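Local coordinates for clavulanic acid biosynthesis oligopeptide binding protein 2 (Streptomyces clavuligerus, PDB 2WOL) that probably binds oligopeptides as an extracellular solute-binding protein linked to clavulanic acid biosynthesis, at residues Ser302-Val307 with Tyr461-Pro466; Asp469-Lys474 with Leu493-Leu498. One frame throughout, in Å; residues are numbered along the deposited sequence. Where two conformers were deposited one is given.

Contact 1. Residues Ser302-Val307 with Tyr461-Pro466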
loop_
_atom_site.group_PDB
_atom_site.type_symbol
_atom_site.label_atom_id
_atom_site.label_comp_id
_atom_site.label_asym_id
_atom_site.label_seq_id
_atom_site.Cartn_x
_atom_site.Cartn_y
_atom_site.Cartn_z
ATOM N N SER A 302 0.706 -8.319 1.135
ATOM C CA SER A 302 -0.503 -7.933 0.389
ATOM C C SER A 302 -0.212 -7.327 -0.988
ATOM O O SER A 302 -1.133 -6.938 -1.709
ATOM C CB SER A 302 -1.423 -7.024 1.212
ATOM O OG SER A 302 -2.008 -7.754 2.277
ATOM N N PHE A 303 1.068 -7.264 -1.348
ATOM C CA PHE A 303 1.469 -6.832 -2.681
ATOM C C PHE A 303 1.309 -7.977 -3.669
ATOM O O PHE A 303 1.450 -9.153 -3.307
ATOM C CB PHE A 303 2.918 -6.337 -2.688
ATOM C CG PHE A 303 3.082 -4.909 -2.239
ATOM C CD1 PHE A 303 2.848 -4.546 -0.914
ATOM C CD2 PHE A 303 3.495 -3.934 -3.138
ATOM C CE1 PHE A 303 3.009 -3.226 -0.499
ATOM C CE2 PHE A 303 3.659 -2.612 -2.730
ATOM C CZ PHE A 303 3.409 -2.258 -1.413
ATOM N N LEU A 304 0.997 -7.620 -4.910
ATOM C CA LEU A 304 0.902 -8.573 -6.003
ATOM C C LEU A 304 1.970 -8.255 -7.039
ATOM O O LEU A 304 2.115 -7.109 -7.451
ATOM C CB LEU A 304 -0.486 -8.509 -6.649
ATOM C CG LEU A 304 -0.680 -9.276 -7.966
ATOM C CD1 LEU A 304 -0.722 -10.773 -7.736
ATOM C CD2 LEU A 304 -1.939 -8.813 -8.679
ATOM N N HIS A 305 2.708 -9.279 -7.452
ATOM C CA HIS A 305 3.640 -9.174 -8.557
ATOM C C HIS A 305 2.938 -9.733 -9.788
ATOM O O HIS A 305 2.402 -10.844 -9.757
ATOM C CB HIS A 305 4.910 -9.969 -8.245
ATOM C CG HIS A 305 6.062 -9.661 -9.150
ATOM N ND1 HIS A 305 6.603 -8.397 -9.264
ATOM C CD2 HIS A 305 6.794 -10.457 -9.964
ATOM C CE1 HIS A 305 7.607 -8.426 -10.120
ATOM N NE2 HIS A 305 7.741 -9.664 -10.563
ATOM N N PHE A 306 2.925 -8.958 -10.869
ATOM C CA PHE A 306 2.211 -9.368 -12.071
ATOM C C PHE A 306 2.830 -8.827 -13.351
ATOM O O PHE A 306 3.706 -7.964 -13.318
ATOM C CB PHE A 306 0.713 -9.002 -11.986
ATOM C CG PHE A 306 0.429 -7.518 -11.952
ATOM C CD1 PHE A 306 0.085 -6.838 -13.119
ATOM C CD2 PHE A 306 0.467 -6.811 -10.752
ATOM C CE1 PHE A 306 -0.200 -5.476 -13.095
ATOM C CE2 PHE A 306 0.182 -5.448 -10.718
ATOM C CZ PHE A 306 -0.148 -4.779 -11.896
ATOM N N VAL A 307 2.374 -9.370 -14.476
ATOM C CA VAL A 307 2.723 -8.858 -15.792
ATOM C C VAL A 307 1.445 -8.322 -16.436
ATOM O O VAL A 307 0.415 -9.008 -16.466
ATOM C CB VAL A 307 3.366 -9.953 -16.682
ATOM C CG1 VAL A 307 3.582 -9.446 -18.110
ATOM C CG2 VAL A 307 4.686 -10.429 -16.076
ATOM N N TYR A 461 -11.872 -2.372 -3.542
ATOM C CA TYR A 461 -11.768 -1.155 -4.340
ATOM C C TYR A 461 -10.334 -0.640 -4.359
ATOM O O TYR A 461 -9.778 -0.383 -5.424
ATOM C CB TYR A 461 -12.711 -0.041 -3.863
ATOM C CG TYR A 461 -12.626 1.156 -4.782
ATOM C CD1 TYR A 461 -13.438 1.243 -5.911
ATOM C CD2 TYR A 461 -11.691 2.172 -4.559
ATOM C CE1 TYR A 461 -13.343 2.321 -6.786
ATOM C CE2 TYR A 461 -11.587 3.253 -5.426
ATOM C CZ TYR A 461 -12.416 3.321 -6.536
ATOM O OH TYR A 461 -12.308 4.389 -7.394
ATOM N N GLY A 462 -9.746 -0.489 -3.173
ATOM C CA GLY A 462 -8.373 -0.016 -3.057
ATOM C C GLY A 462 -7.400 -0.875 -3.844
ATOM O O GLY A 462 -6.481 -0.363 -4.479
ATOM N N PHE A 463 -7.611 -2.189 -3.807
ATOM C CA PHE A 463 -6.706 -3.100 -4.488
ATOM C C PHE A 463 -6.899 -3.147 -6.003
ATOM O O PHE A 463 -5.928 -3.057 -6.765
ATOM C CB PHE A 463 -6.793 -4.517 -3.907
ATOM C CG PHE A 463 -5.785 -5.455 -4.504
ATOM C CD1 PHE A 463 -4.495 -5.517 -3.987
ATOM C CD2 PHE A 463 -6.107 -6.231 -5.611
ATOM C CE1 PHE A 463 -3.541 -6.348 -4.556
ATOM C CE2 PHE A 463 -5.160 -7.074 -6.186
ATOM C CZ PHE A 463 -3.882 -7.135 -5.658
ATOM N N LEU A 464 -8.145 -3.303 -6.438
ATOM C CA LEU A 464 -8.407 -3.634 -7.837
ATOM C C LEU A 464 -8.762 -2.455 -8.744
ATOM O O LEU A 464 -8.367 -2.439 -9.909
ATOM C CB LEU A 464 -9.461 -4.745 -7.951
ATOM C CG LEU A 464 -9.586 -5.454 -9.307
ATOM C CD1 LEU A 464 -8.230 -5.943 -9.816
ATOM C CD2 LEU A 464 -10.579 -6.606 -9.239
ATOM N N ALA A 465 -9.487 -1.465 -8.226
ATOM C CA ALA A 465 -9.918 -0.355 -9.079
ATOM C C ALA A 465 -8.776 0.398 -9.779
ATOM O O ALA A 465 -8.878 0.681 -10.970
ATOM C CB ALA A 465 -10.820 0.607 -8.326
ATOM N N PRO A 466 -7.683 0.729 -9.054
ATOM C CA PRO A 466 -6.585 1.409 -9.753
ATOM C C PRO A 466 -5.966 0.582 -10.884
ATOM O O PRO A 466 -5.377 1.145 -11.805
ATOM C CB PRO A 466 -5.559 1.647 -8.639
ATOM C CG PRO A 466 -6.378 1.668 -7.386
ATOM C CD PRO A 466 -7.385 0.582 -7.618
#

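Contact 2. Residues Asp469-Lys474 with Leu493-Leu498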
loop_
_atom_site.group_PDB
_atom_site.type_symbol
_atom_site.label_atom_id
_atom_site.label_comp_id
_atom_site.label_asym_id
_atom_site.label_seq_id
_atom_site.Cartn_x
_atom_site.Cartn_y
_atom_site.Cartn_z
ATOM N N ASP A 469 -10.041 -0.196 -13.461
ATOM C CA ASP A 469 -11.161 0.728 -13.647
ATOM C C ASP A 469 -10.796 1.753 -14.717
ATOM O O ASP A 469 -9.788 2.444 -14.602
ATOM C CB ASP A 469 -11.512 1.400 -12.310
ATOM C CG ASP A 469 -12.781 2.234 -12.371
ATOM O OD1 ASP A 469 -12.970 3.000 -13.341
ATOM O OD2 ASP A 469 -13.577 2.138 -11.416
ATOM N N GLY A 470 -11.625 1.834 -15.757
ATOM C CA GLY A 470 -11.393 2.742 -16.883
ATOM C C GLY A 470 -11.286 4.205 -16.495
ATOM O O GLY A 470 -10.569 4.974 -17.139
ATOM N N ARG A 471 -12.003 4.587 -15.440
ATOM C CA ARG A 471 -11.977 5.957 -14.928
ATOM C C ARG A 471 -10.672 6.269 -14.183
ATOM O O ARG A 471 -10.407 7.426 -13.853
ATOM C CB ARG A 471 -13.181 6.207 -14.007
ATOM C CG ARG A 471 -14.543 6.329 -14.708
ATOM C CD ARG A 471 -15.221 4.979 -14.993
ATOM N NE ARG A 471 -15.277 4.092 -13.828
ATOM C CZ ARG A 471 -16.326 3.948 -13.020
ATOM N NH1 ARG A 471 -17.450 4.631 -13.226
ATOM N NH2 ARG A 471 -16.255 3.106 -11.999
ATOM N N GLN A 472 -9.862 5.237 -13.927
ATOM C CA GLN A 472 -8.625 5.380 -13.150
ATOM C C GLN A 472 -7.348 5.385 -13.995
ATOM O O GLN A 472 -6.243 5.298 -13.451
ATOM C CB GLN A 472 -8.536 4.299 -12.061
ATOM C CG GLN A 472 -9.635 4.376 -10.999
ATOM C CD GLN A 472 -9.741 5.751 -10.367
ATOM O OE1 GLN A 472 -8.733 6.424 -10.134
ATOM N NE2 GLN A 472 -10.968 6.181 -10.097
ATOM N N ILE A 473 -7.498 5.492 -15.313
ATOM C CA ILE A 473 -6.342 5.633 -16.198
ATOM C C ILE A 473 -5.766 7.035 -16.019
ATOM O O ILE A 473 -6.473 8.029 -16.204
ATOM C CB ILE A 473 -6.706 5.383 -17.679
ATOM C CG1 ILE A 473 -7.263 3.965 -17.859
ATOM C CG2 ILE A 473 -5.487 5.599 -18.580
ATOM C CD1 ILE A 473 -8.053 3.767 -19.142
ATOM N N LYS A 474 -4.494 7.108 -15.634
ATOM C CA LYS A 474 -3.830 8.394 -15.436
ATOM C C LYS A 474 -2.978 8.720 -16.656
ATOM O O LYS A 474 -1.874 8.196 -16.812
ATOM C CB LYS A 474 -2.978 8.392 -14.161
ATOM C CG LYS A 474 -3.658 7.800 -12.925
ATOM C CD LYS A 474 -4.894 8.594 -12.500
ATOM C CE LYS A 474 -5.590 7.933 -11.320
ATOM N NZ LYS A 474 -4.759 7.977 -10.087
ATOM N N LEU A 493 -19.974 -2.659 -12.561
ATOM C CA LEU A 493 -19.903 -3.555 -11.409
ATOM C C LEU A 493 -19.196 -2.894 -10.229
ATOM O O LEU A 493 -19.656 -2.995 -9.090
ATOM C CB LEU A 493 -19.216 -4.875 -11.769
ATOM C CG LEU A 493 -20.010 -5.914 -12.570
ATOM C CD1 LEU A 493 -19.092 -7.024 -13.035
ATOM C CD2 LEU A 493 -21.168 -6.494 -11.762
ATOM N N ILE A 494 -18.083 -2.217 -10.512
ATOM C CA ILE A 494 -17.356 -1.464 -9.490
ATOM C C ILE A 494 -18.274 -0.412 -8.855
ATOM O O ILE A 494 -18.364 -0.318 -7.628
ATOM C CB ILE A 494 -16.051 -0.828 -10.054
ATOM C CG1 ILE A 494 -15.034 -1.928 -10.397
ATOM C CG2 ILE A 494 -15.457 0.188 -9.063
ATOM C CD1 ILE A 494 -13.766 -1.434 -11.071
ATOM N N ASP A 495 -18.974 0.353 -9.692
ATOM C CA ASP A 495 -19.936 1.338 -9.197
ATOM C C ASP A 495 -20.980 0.683 -8.293
ATOM O O ASP A 495 -21.330 1.233 -7.247
ATOM C CB ASP A 495 -20.609 2.076 -10.360
ATOM C CG ASP A 495 -19.687 3.088 -11.030
ATOM O OD1 ASP A 495 -18.614 3.404 -10.469
ATOM O OD2 ASP A 495 -20.046 3.577 -12.125
ATOM N N GLU A 496 -21.462 -0.498 -8.680
ATOM C CA GLU A 496 -22.460 -1.201 -7.870
ATOM C C GLU A 496 -21.943 -1.560 -6.474
ATOM O O GLU A 496 -22.656 -1.382 -5.485
ATOM C CB GLU A 496 -23.005 -2.441 -8.583
ATOM C CG GLU A 496 -24.251 -3.008 -7.911
ATOM C CD GLU A 496 -24.888 -4.160 -8.664
ATOM O OE1 GLU A 496 -24.556 -4.377 -9.850
ATOM O OE2 GLU A 496 -25.734 -4.849 -8.052
ATOM N N THR A 497 -20.705 -2.050 -6.390
ATOM C CA THR A 497 -20.115 -2.392 -5.089
ATOM C C THR A 497 -20.113 -1.191 -4.143
ATOM O O THR A 497 -20.369 -1.336 -2.949
ATOM C CB THR A 497 -18.664 -2.941 -5.198
ATOM O OG1 THR A 497 -17.759 -1.889 -5.558
ATOM C CG2 THR A 497 -18.561 -4.080 -6.204
ATOM N N LEU A 498 -19.849 -0.008 -4.698
ATOM C CA LEU A 498 -19.677 1.210 -3.904
ATOM C C LEU A 498 -20.938 1.681 -3.174
ATOM O O LEU A 498 -20.836 2.390 -2.170
ATOM C CB LEU A 498 -19.082 2.335 -4.756
ATOM C CG LEU A 498 -17.622 2.130 -5.178
ATOM C CD1 LEU A 498 -17.193 3.190 -6.178
ATOM C CD2 LEU A 498 -16.681 2.103 -3.974
#

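Contact 1. Residues Ser302-Val307 with Tyr461-Pro466
Leu304 and Phe463 make the apolar part of this contact, their side chains crossing at about a right angle. The leucine meets the rim of the ring: Leu304 CB lies near the ring plane, 3.8 Å from Phe463 CZ, and Leu304 CD2 comes within 4.0 Å of the same CZ. Phe463 has CG anti to its backbone N (chi1 -175°), a torsion that sets CZ and CE1 against the strand segment.

The second touch involves a carbonyl oxygen. Ser302 O approaches the ring obliquely, 3.8 Å from Phe463 CE1, at the corner the chain turns at Ser302. No hydrogen bond joins the two segments, and the Phe463 ring makes both touches from the helix side.

The contact packs helix 460-468 against the mixed sheet of a family 5 solute-binding protein. In that sheet strand 303-309 lies between strands 448-453 and 523-534, antiparallel to both, with backbone bonds from Leu304 to Trp453 and from Phe303 to Asp529. Trp453 also ties the helix to this sheet: its ring meets Phe463 edge-to-face and its NE1 bonds to Phe463 O, while Pro353 touches Phe463 from a loop.

Contact 2. Residues Asp469-Lys474 with Leu493-Leu498
Arg471 binds Asp495 end-on, through both terminal nitrogens, in a salt bridge that crosses from the loop to the helix. The shorter arm runs from Arg471 NH2 to Asp495 OD1 at 2.8 Å, in the guanidinium plane but coming from above the carboxylate plane. Arg471 NH1 reaches Asp495 OD2 at 3.0 Å with a second, weak bond to OD1. The two flat groups are turned 48° from each other, which fits this uneven grip.

The same guanidinium is held side-on by Asp469, two residues earlier. Arg471 NE meets Asp469 OD1 on its syn lone pair at 2.6 Å (N-H...O angle 167°), and Arg471 NH2 meets Asp469 OD2 at 2.9 Å. Bends at chi2 and chi3 fold the arginine chain back to its own loop. Asp469 OD1 also accepts from the backbone N of Arg471 at 2.8 Å, closing an Asx turn. Two carboxylates thus fix the rotation of one guanidinium, whose positive charge would offset the likely repulsion between them.

Packing follows beside this network. Ile494 lays CG2 and CD1 against the Asp469 carboxylate, each 3.6 Å from Asp469 OD2, and CD1 also lies 3.8 Å from Asp469 CB. On the helix, Thr497 OG1 donates to Ile494 O, which Leu498 N also uses.

The loop follows helix 460-468 and is tied to helix 488-499 a second time, where Gly470 N bonds to Asn491 OD1. Tyr461 of helix 460-468 packs on Leu498, and helix 503-520 packs on Leu493, Glu496 and Thr497.

Contact 1 is buried and lies nearer the centre of the chain; contact 2 is only partly buried, with Arg471 exposed, and their centres are about 14 Å apart. Helix 460-468 is common ground: it meets the sheet in contact 1, and the loop that follows it forms one side of contact 2. Tyr461 joins the two places directly, its CE1 lying 3.8 Å from Ile494 CG2. The chemistry changes along this path. Segments 302-307 and 461-466 meet through the Phe463 ring with no hydrogen bond between them, though Trp453 bonds helix to sheet nearby, whereas farther from the centre, loop and helix 488-499 are joined by charge, with an isoleucine packed alongside.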